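Local coordinates for protein uronate isomerase (Bacillus halodurans C-125, PDB 3HK8) that probably interconverts aldose and ketose forms of hexuronates, such as D-glucuronate and D-fructuronate, in a zinc-containing active site, at residues 24-29 against 351-356; 44-49 against 73-78; 256-261 against 323-328. All coordinates share one frame; numbering follows the deposited sequence.

Interaction 1: 24-29 against 351-356. With ZN (zinc ion), chain E; HDL (D-arabinohydroxamic acid), chain C.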
# COMPACT_ATOMS: atom_id res chain seq x y z
N ASP A 24 -27.84 -26.04 -20.40
CA ASP A 24 -27.22 -25.74 -19.11
C ASP A 24 -25.73 -25.59 -19.42
O ASP A 24 -25.01 -26.58 -19.55
CB ASP A 24 -27.43 -26.92 -18.16
CG ASP A 24 -27.33 -26.50 -16.71
OD1 ASP A 24 -26.56 -25.57 -16.41
OD2 ASP A 24 -28.02 -27.12 -15.89
N MET A 25 -25.25 -24.35 -19.52
CA MET A 25 -23.86 -24.13 -19.91
C MET A 25 -22.74 -24.30 -18.89
O MET A 25 -21.58 -24.02 -19.19
CB MET A 25 -23.73 -22.81 -20.68
CG MET A 25 -24.38 -21.60 -20.03
SD MET A 25 -23.40 -20.93 -18.69
CE MET A 25 -22.08 -20.24 -19.59
N HIS A 26 -23.08 -24.75 -17.69
CA HIS A 26 -22.07 -25.05 -16.68
C HIS A 26 -22.62 -25.95 -15.59
O HIS A 26 -23.47 -25.54 -14.79
CB HIS A 26 -21.48 -23.80 -16.03
CG HIS A 26 -20.52 -24.12 -14.93
ND1 HIS A 26 -19.42 -24.93 -15.11
CD2 HIS A 26 -20.53 -23.79 -13.61
CE1 HIS A 26 -18.78 -25.08 -13.96
NE2 HIS A 26 -19.44 -24.40 -13.03
N THR A 27 -22.12 -27.18 -15.56
CA THR A 27 -22.52 -28.16 -14.56
C THR A 27 -21.30 -29.00 -14.19
O THR A 27 -20.22 -28.83 -14.77
CB THR A 27 -23.59 -29.15 -15.08
OG1 THR A 27 -22.96 -30.10 -15.95
CG2 THR A 27 -24.69 -28.41 -15.86
N HIS A 28 -21.50 -29.91 -13.24
CA HIS A 28 -20.46 -30.82 -12.80
C HIS A 28 -21.03 -32.22 -12.97
O HIS A 28 -20.80 -33.12 -12.16
CB HIS A 28 -20.10 -30.53 -11.34
CG HIS A 28 -19.46 -29.19 -11.14
ND1 HIS A 28 -18.12 -28.97 -11.34
CD2 HIS A 28 -20.00 -27.98 -10.85
CE1 HIS A 28 -17.85 -27.69 -11.17
NE2 HIS A 28 -18.98 -27.07 -10.88
N LEU A 29 -21.79 -32.39 -14.05
CA LEU A 29 -22.39 -33.67 -14.39
C LEU A 29 -21.52 -34.30 -15.47
O LEU A 29 -20.69 -33.62 -16.07
CB LEU A 29 -23.82 -33.48 -14.91
CG LEU A 29 -24.78 -32.82 -13.92
CD1 LEU A 29 -26.18 -32.73 -14.53
CD2 LEU A 29 -24.81 -33.64 -12.63
N PRO A 351 -28.98 -15.65 -18.28
CA PRO A 351 -29.45 -15.57 -16.90
C PRO A 351 -29.05 -16.65 -15.90
O PRO A 351 -28.78 -16.35 -14.73
CB PRO A 351 -30.97 -15.45 -17.05
CG PRO A 351 -31.25 -16.12 -18.37
CD PRO A 351 -30.11 -15.64 -19.23
N GLN A 352 -28.96 -17.90 -16.34
CA GLN A 352 -28.64 -18.94 -15.38
C GLN A 352 -27.97 -20.19 -15.91
O GLN A 352 -27.98 -20.46 -17.12
CB GLN A 352 -29.93 -19.32 -14.64
CG GLN A 352 -29.77 -20.28 -13.47
CD GLN A 352 -28.99 -19.68 -12.31
OE1 GLN A 352 -27.84 -19.26 -12.47
NE2 GLN A 352 -29.61 -19.63 -11.14
N HIS A 353 -27.38 -20.94 -14.98
CA HIS A 353 -26.75 -22.23 -15.23
C HIS A 353 -27.02 -22.95 -13.91
O HIS A 353 -27.22 -22.30 -12.89
CB HIS A 353 -25.24 -22.10 -15.51
CG HIS A 353 -24.43 -21.67 -14.33
ND1 HIS A 353 -24.19 -20.35 -14.03
CD2 HIS A 353 -23.79 -22.40 -13.38
CE1 HIS A 353 -23.44 -20.28 -12.94
NE2 HIS A 353 -23.18 -21.51 -12.53
N SER A 354 -27.03 -24.28 -13.91
CA SER A 354 -27.34 -25.02 -12.68
C SER A 354 -26.15 -25.32 -11.77
O SER A 354 -26.30 -25.31 -10.54
CB SER A 354 -28.01 -26.35 -13.01
OG SER A 354 -27.06 -27.27 -13.53
N ASP A 355 -24.99 -25.59 -12.35
CA ASP A 355 -23.80 -25.93 -11.58
C ASP A 355 -24.09 -27.25 -10.85
O ASP A 355 -23.49 -27.54 -9.82
CB ASP A 355 -23.50 -24.84 -10.56
CG ASP A 355 -22.03 -24.44 -10.55
OD1 ASP A 355 -21.17 -25.35 -10.52
OD2 ASP A 355 -21.75 -23.23 -10.58
N ALA A 356 -25.00 -28.04 -11.40
CA ALA A 356 -25.39 -29.30 -10.77
C ALA A 356 -24.23 -30.29 -10.58
O ALA A 356 -23.44 -30.52 -11.49
CB ALA A 356 -26.51 -29.96 -11.56
ZN ZN E . -19.21 -25.04 -10.99
O1A HDL C . -17.12 -24.45 -10.77
C1 HDL C . -16.76 -24.14 -9.60
O1B HDL C . -15.59 -23.87 -9.25
C2 HDL C . -17.84 -24.08 -8.50
O2 HDL C . -19.14 -24.04 -9.11
C3 HDL C . -17.69 -25.32 -7.57
O3 HDL C . -18.02 -26.53 -8.26
C4 HDL C . -18.57 -25.28 -6.27
O4 HDL C . -18.04 -26.14 -5.27
C5 HDL C . -20.05 -25.69 -6.49
O5 HDL C . -20.56 -26.66 -5.92
N6 HDL C . -20.78 -24.95 -7.33
O6 HDL C . -21.20 -23.69 -7.02
O HOH W 1 -27.26 -22.05 -19.03
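His26, His28 and Asp355 form the protein side of a zinc site: the His-Thr-His of 26-28 is the His-X-His motif that follows the first barrel strand in the amidohydrolase superfamily, and Asp355 arrives from the loop after helix 331-345. His28 NE2 and Asp355 OD1 each lie 2.0 Å from zinc, and His26 NE2 is the third protein ligand; O1A and O2 of the bound D-arabinohydroxamic acid complete five-fold coordination. The carboxylate lies nearly coplanar with the His28 ring, 15° apart, but is steeply turned against His26, at 79°. Its other oxygen is held as well: His353 NE2 donates to Asp355 OD2 at 3.0 Å, in the plane of its own ring but from above the carboxylate plane, and this second-shell bond helps fix the rotation of the Asp355 carboxylate. His353 also lies beside His26, the two rings oblique to one another.

The two backbones are bonded in both directions, Asp355 N to His26 O at 2.9 Å and His28 N to Ala356 O at 2.7 Å. Asp24, its CG anti to the backbone N (chi1 -157°), sends its carboxylate across to grip Ser354 with both oxygens: Ser354 N reaches OD1 of Asp24 at 2.9 Å, and Ser354 OG reaches OD2 of Asp24 at 2.6 Å, both on the syn side. Ser354 OG also accepts from Ala356 N, an ST turn.

Trp366 of helix 361-386 gives Asp24 OD2 a second donor, while Leu362 of that helix packs on Asp24, Leu29 and Ser354. Strand 137-141 pairs with Asp24, and Phe408 of helix 393-412 covers Met25.

Interaction 2: 44-49 against 73-78. With HDL (D-arabinohydroxamic acid), chain C; CO3 (carbonate ion), chain D.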
# COMPACT_ATOMS: atom_id res chain seq x y z
N GLU A 44 -27.25 -38.89 -2.76
CA GLU A 44 -26.29 -37.92 -3.29
C GLU A 44 -26.85 -36.51 -3.11
O GLU A 44 -26.13 -35.60 -2.73
CB GLU A 44 -26.02 -38.15 -4.78
CG GLU A 44 -25.27 -39.43 -5.11
CD GLU A 44 -23.97 -39.57 -4.34
OE1 GLU A 44 -23.26 -38.56 -4.15
OE2 GLU A 44 -23.64 -40.71 -3.93
N LEU A 45 -28.14 -36.35 -3.40
CA LEU A 45 -28.80 -35.05 -3.26
C LEU A 45 -28.65 -34.53 -1.84
O LEU A 45 -28.32 -33.36 -1.63
CB LEU A 45 -30.30 -35.14 -3.59
CG LEU A 45 -30.76 -35.27 -5.04
CD1 LEU A 45 -32.30 -35.29 -5.08
CD2 LEU A 45 -30.23 -34.08 -5.85
N LEU A 46 -28.88 -35.40 -0.86
CA LEU A 46 -28.80 -35.02 0.54
C LEU A 46 -27.38 -34.76 1.03
O LEU A 46 -27.19 -34.00 1.97
CB LEU A 46 -29.48 -36.08 1.42
CG LEU A 46 -31.02 -36.08 1.38
CD1 LEU A 46 -31.57 -37.30 2.13
CD2 LEU A 46 -31.56 -34.78 1.99
N THR A 47 -26.39 -35.38 0.39
CA THR A 47 -25.01 -35.19 0.80
C THR A 47 -24.28 -34.13 -0.03
O THR A 47 -23.06 -34.02 0.02
CB THR A 47 -24.21 -36.52 0.78
OG1 THR A 47 -24.36 -37.16 -0.49
CG2 THR A 47 -24.73 -37.46 1.87
N TYR A 48 -25.06 -33.37 -0.80
CA TYR A 48 -24.55 -32.26 -1.62
C TYR A 48 -23.77 -31.38 -0.62
O TYR A 48 -24.24 -31.18 0.50
CB TYR A 48 -25.76 -31.52 -2.20
CG TYR A 48 -25.51 -30.30 -3.05
CD1 TYR A 48 -24.46 -30.26 -3.97
CD2 TYR A 48 -26.41 -29.23 -3.03
CE1 TYR A 48 -24.32 -29.18 -4.85
CE2 TYR A 48 -26.28 -28.15 -3.90
CZ TYR A 48 -25.24 -28.13 -4.82
OH TYR A 48 -25.13 -27.07 -5.70
N HIS A 49 -22.61 -30.85 -0.99
CA HIS A 49 -21.85 -30.09 -0.01
C HIS A 49 -22.56 -28.86 0.55
O HIS A 49 -22.25 -28.43 1.66
CB HIS A 49 -20.44 -29.74 -0.53
CG HIS A 49 -20.38 -28.62 -1.51
ND1 HIS A 49 -20.39 -27.29 -1.13
CD2 HIS A 49 -20.24 -28.62 -2.86
CE1 HIS A 49 -20.26 -26.52 -2.20
NE2 HIS A 49 -20.16 -27.30 -3.26
N GLU A 73 -25.70 -43.12 6.04
CA GLU A 73 -25.77 -42.53 7.38
C GLU A 73 -25.70 -41.00 7.32
O GLU A 73 -26.40 -40.32 8.05
CB GLU A 73 -24.65 -43.09 8.26
CG GLU A 73 -24.62 -44.61 8.28
CD GLU A 73 -23.44 -45.17 9.07
OE1 GLU A 73 -22.29 -44.82 8.75
OE2 GLU A 73 -23.68 -45.97 10.00
N GLN A 74 -24.85 -40.47 6.45
CA GLN A 74 -24.73 -39.02 6.31
C GLN A 74 -26.08 -38.47 5.86
O GLN A 74 -26.58 -37.49 6.40
CB GLN A 74 -23.66 -38.67 5.28
CG GLN A 74 -22.29 -39.23 5.61
CD GLN A 74 -21.26 -38.88 4.56
OE1 GLN A 74 -21.55 -38.89 3.37
NE2 GLN A 74 -20.04 -38.59 5.00
N ALA A 75 -26.66 -39.13 4.86
CA ALA A 75 -27.95 -38.74 4.32
C ALA A 75 -29.05 -38.79 5.38
O ALA A 75 -29.90 -37.91 5.42
CB ALA A 75 -28.32 -39.63 3.13
N ASP A 76 -29.03 -39.82 6.22
CA ASP A 76 -30.03 -39.95 7.29
C ASP A 76 -29.85 -38.83 8.31
O ASP A 76 -30.82 -38.30 8.83
CB ASP A 76 -29.90 -41.29 8.02
CG ASP A 76 -30.35 -42.48 7.18
OD1 ASP A 76 -31.39 -42.39 6.50
OD2 ASP A 76 -29.66 -43.51 7.22
N LEU A 77 -28.60 -38.50 8.62
CA LEU A 77 -28.30 -37.44 9.58
C LEU A 77 -28.81 -36.08 9.06
O LEU A 77 -29.49 -35.35 9.76
CB LEU A 77 -26.79 -37.35 9.84
CG LEU A 77 -26.36 -36.24 10.81
CD1 LEU A 77 -26.93 -36.54 12.20
CD2 LEU A 77 -24.85 -36.15 10.87
N ILE A 78 -28.47 -35.77 7.81
CA ILE A 78 -28.87 -34.51 7.20
C ILE A 78 -30.39 -34.39 7.09
O ILE A 78 -30.97 -33.32 7.30
CB ILE A 78 -28.21 -34.35 5.81
CG1 ILE A 78 -26.71 -34.10 6.01
CG2 ILE A 78 -28.86 -33.20 5.02
CD1 ILE A 78 -25.92 -33.95 4.72
O1A HDL C . -17.12 -24.45 -10.77
C1 HDL C . -16.76 -24.14 -9.60
O1B HDL C . -15.59 -23.87 -9.25
C2 HDL C . -17.84 -24.08 -8.50
O2 HDL C . -19.14 -24.04 -9.11
C3 HDL C . -17.69 -25.32 -7.57
O3 HDL C . -18.02 -26.53 -8.26
C4 HDL C . -18.57 -25.28 -6.27
O4 HDL C . -18.04 -26.14 -5.27
C5 HDL C . -20.05 -25.69 -6.49
O5 HDL C . -20.56 -26.66 -5.92
N6 HDL C . -20.78 -24.95 -7.33
O6 HDL C . -21.20 -23.69 -7.02
C CO3 D . -21.03 -24.20 0.59
O1 CO3 D . -21.24 -23.33 1.54
O2 CO3 D . -21.52 -25.41 0.70
O3 CO3 D . -20.31 -23.88 -0.45
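The flat amide of Gln74 meets Thr47 at its oxygen end, with OE1 of Gln74 3.8 Å from Thr47 CG2; further along the same segment, the ring of His49 is gripped at its edges. Near that ring's plane, His49 ND1 donates to carbonate O2 at 2.9 Å on one side, and on the other His49 NE2 donates to O5 of D-arabinohydroxamic acid at 2.8 Å. Both nitrogens are thus engaged, which would hold the ring against flipping. Lys315 and Arg314 of the second subunit also bind the carbonate, an ion probably picked up from the crystallisation liquor.

Between the two segments themselves the contact is apolar, without a hydrogen bond. Thr47 CG2, anti to the carbonyl carbon, reaches over to Gln74 CB, the two side chains crossing at about a right angle. Their polar ends turn to other partners: Thr47 OG1 to Asp43 O and Lys71, Gln74 NE2 to Phe66 O. Leu46 sets its CB 4.1 Å from Ala75 CB and lays CD1 3.7 Å from Ala75 O. Ile78 turns CD1 and CG2 toward Leu46 O, CD1 doubtfully close, where helix 42-46 ends and Thr47 leaves the helical path.

Leu112 of helix 112-120 packs on Leu46 from outside the pair. This is a buried helix-to-helix packing in which the last turn of helix 42-46 rests on helix 71-84, within the helical region that follows the first barrel strand and delivers His49 to the ligand pocket.

Interaction 3: 256-261 against 323-328. With HDL (D-arabinohydroxamic acid), chain C; CO3 (carbonate ion), chain D.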
# COMPACT_ATOMS: atom_id res chain seq x y z
N ALA A 256 -13.84 -18.79 -20.18
CA ALA A 256 -14.77 -18.56 -19.08
C ALA A 256 -14.01 -18.37 -17.77
O ALA A 256 -13.17 -19.19 -17.40
CB ALA A 256 -15.74 -19.73 -18.96
N MET A 257 -14.30 -17.26 -17.09
CA MET A 257 -13.67 -16.94 -15.82
C MET A 257 -14.74 -16.85 -14.73
O MET A 257 -15.68 -16.07 -14.84
CB MET A 257 -12.90 -15.61 -15.92
CG MET A 257 -11.80 -15.58 -16.99
SD MET A 257 -10.84 -14.03 -17.00
CE MET A 257 -12.01 -12.93 -17.73
N MET A 258 -14.58 -17.65 -13.68
CA MET A 258 -15.50 -17.68 -12.54
C MET A 258 -14.68 -17.05 -11.41
O MET A 258 -13.87 -17.72 -10.75
CB MET A 258 -15.91 -19.12 -12.24
CG MET A 258 -16.43 -19.88 -13.49
SD MET A 258 -17.23 -21.49 -13.20
CE MET A 258 -18.90 -20.93 -12.98
N ILE A 259 -14.92 -15.76 -11.18
CA ILE A 259 -14.16 -14.97 -10.23
C ILE A 259 -14.76 -14.68 -8.85
O ILE A 259 -15.96 -14.45 -8.72
CB ILE A 259 -13.79 -13.62 -10.89
CG1 ILE A 259 -13.12 -13.88 -12.24
CG2 ILE A 259 -12.89 -12.79 -9.96
CD1 ILE A 259 -13.11 -12.67 -13.16
N GLY A 260 -13.89 -14.70 -7.84
CA GLY A 260 -14.29 -14.40 -6.48
C GLY A 260 -14.25 -15.49 -5.43
O GLY A 260 -14.65 -15.26 -4.28
N VAL A 261 -13.77 -16.68 -5.78
CA VAL A 261 -13.73 -17.77 -4.81
C VAL A 261 -12.42 -17.84 -4.01
O VAL A 261 -11.33 -17.86 -4.59
CB VAL A 261 -13.98 -19.15 -5.49
CG1 VAL A 261 -12.90 -19.43 -6.53
CG2 VAL A 261 -14.00 -20.24 -4.44
N GLY A 323 -25.26 -16.67 -15.54
CA GLY A 323 -25.70 -17.17 -14.25
C GLY A 323 -25.59 -16.40 -12.95
O GLY A 323 -25.10 -15.28 -12.87
N CYS A 324 -26.13 -17.05 -11.92
CA CYS A 324 -26.12 -16.55 -10.56
C CYS A 324 -25.40 -17.69 -9.87
O CYS A 324 -25.99 -18.68 -9.44
CB CYS A 324 -27.55 -16.39 -10.06
SG CYS A 324 -28.47 -15.24 -11.13
N TRP A 325 -24.08 -17.53 -9.79
CA TRP A 325 -23.18 -18.54 -9.27
C TRP A 325 -23.04 -18.80 -7.78
O TRP A 325 -22.80 -17.88 -6.98
CB TRP A 325 -21.80 -18.26 -9.88
CG TRP A 325 -20.72 -19.24 -9.55
CD1 TRP A 325 -20.83 -20.60 -9.51
CD2 TRP A 325 -19.34 -18.94 -9.31
NE1 TRP A 325 -19.59 -21.17 -9.27
CE2 TRP A 325 -18.66 -20.17 -9.14
CE3 TRP A 325 -18.60 -17.75 -9.22
CZ2 TRP A 325 -17.29 -20.25 -8.90
CZ3 TRP A 325 -17.24 -17.82 -8.98
CH2 TRP A 325 -16.59 -19.07 -8.82
N TRP A 326 -23.22 -20.07 -7.41
CA TRP A 326 -22.99 -20.55 -6.05
C TRP A 326 -23.73 -19.78 -4.95
O TRP A 326 -24.94 -19.97 -4.74
CB TRP A 326 -21.48 -20.49 -5.82
CG TRP A 326 -20.87 -21.42 -4.83
CD1 TRP A 326 -21.46 -22.02 -3.75
CD2 TRP A 326 -19.48 -21.76 -4.76
NE1 TRP A 326 -20.52 -22.71 -3.02
CE2 TRP A 326 -19.30 -22.56 -3.61
CE3 TRP A 326 -18.36 -21.45 -5.56
CZ2 TRP A 326 -18.04 -23.07 -3.24
CZ3 TRP A 326 -17.11 -21.96 -5.19
CH2 TRP A 326 -16.97 -22.76 -4.04
N PHE A 327 -23.00 -18.94 -4.23
CA PHE A 327 -23.59 -18.15 -3.15
C PHE A 327 -24.57 -17.09 -3.67
O PHE A 327 -25.30 -16.47 -2.89
CB PHE A 327 -22.49 -17.49 -2.30
CG PHE A 327 -21.50 -18.47 -1.74
CD1 PHE A 327 -21.93 -19.57 -1.00
CD2 PHE A 327 -20.14 -18.31 -1.98
CE1 PHE A 327 -21.01 -20.51 -0.50
CE2 PHE A 327 -19.21 -19.25 -1.49
CZ PHE A 327 -19.65 -20.35 -0.75
N MET A 328 -24.57 -16.87 -4.98
CA MET A 328 -25.48 -15.92 -5.62
C MET A 328 -26.78 -16.65 -6.03
O MET A 328 -27.80 -16.01 -6.31
CB MET A 328 -24.85 -15.33 -6.90
CG MET A 328 -23.61 -14.44 -6.71
SD MET A 328 -23.94 -12.84 -5.94
CE MET A 328 -23.83 -13.31 -4.25
O1A HDL C . -17.12 -24.45 -10.77
C1 HDL C . -16.76 -24.14 -9.60
O1B HDL C . -15.59 -23.87 -9.25
C2 HDL C . -17.84 -24.08 -8.50
O2 HDL C . -19.14 -24.04 -9.11
C3 HDL C . -17.69 -25.32 -7.57
O3 HDL C . -18.02 -26.53 -8.26
C4 HDL C . -18.57 -25.28 -6.27
O4 HDL C . -18.04 -26.14 -5.27
C5 HDL C . -20.05 -25.69 -6.49
O5 HDL C . -20.56 -26.66 -5.92
N6 HDL C . -20.78 -24.95 -7.33
O6 HDL C . -21.20 -23.69 -7.02
C CO3 D . -21.03 -24.20 0.59
O1 CO3 D . -21.24 -23.33 1.54
O2 CO3 D . -21.52 -25.41 0.70
O3 CO3 D . -20.31 -23.88 -0.45
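Met258 and Trp325 meet first through CH-pi and sulfur contacts. Met258 CB sits over the six-membered ring of Trp325, 3.8 Å from its centroid and 23° off the normal, while the bent end of the chain swings CE over the same face. Met258 SD, 4.9 Å from the centroid of the Trp325 five-membered ring, makes an oblique Met-aromatic contact. With chi1 at -176°, the Trp325 indole swings opposite its backbone nitrogen and reaches across to strand 255-262, where CZ3 of Trp325 abuts Ile259 O with its edge at 3.6 Å.

The aromatic groups come next. Trp326 brings its edge, at CE3, over the rim of the Trp325 face opposite Met258; its own faces meet Phe327 on one side and C4 of the bound D-arabinohydroxamic acid on the other. Val261 CG2 approaches Trp326 CZ3 obliquely at 3.6 Å. Strand 255-262 and the loop after strand 319-321 here line the ligand pocket, consistent with the amidohydrolase barrel, whose active site lies at the C-terminal ends of the strands.

The hydrogen bonds go to bound groups. Trp325 NE1 points almost straight at O2 of D-arabinohydroxamic acid, 2.9 Å away at 177°, the oxygen that also binds zinc. Trp326 NE1 donates to carbonate O3 at 2.8 Å, and ligand O6 lies over the Trp326 ring, 3.2 Å from CG of Trp326. With a serine in place of Trp326, carbonate O3 would probably lose its indole donor and a gap would open between Phe327 and the ligand. Phe327 O accepts from His307 of the second subunit, whose Val311 packs on the Phe327 side chain.

How the interactions relate
All three contacts converge on D-arabinohydroxamic acid. Interaction 1 supplies the protein ligands of zinc, interaction 3 closes in beside it, with centres 11 Å apart, and interaction 2 lies farther out, its centre 21 Å from that of interaction 1, touching the ligand only through His49. Interactions 1 and 3 meet directly: Gln352 OE1 takes a probable hydrogen bond from Cys324 N at 2.8 Å, Met258 CE packs on His26 CD2 at 3.3 Å, and Trp325 CD1 lies 3.0 Å from Asp355 OD2. Interactions 2 and 3 share the carbonate, with His49 CE1 3.9 Å from Trp326 NE1. Along the chain, 24-29 and 351-356 bracket both of the other contacts.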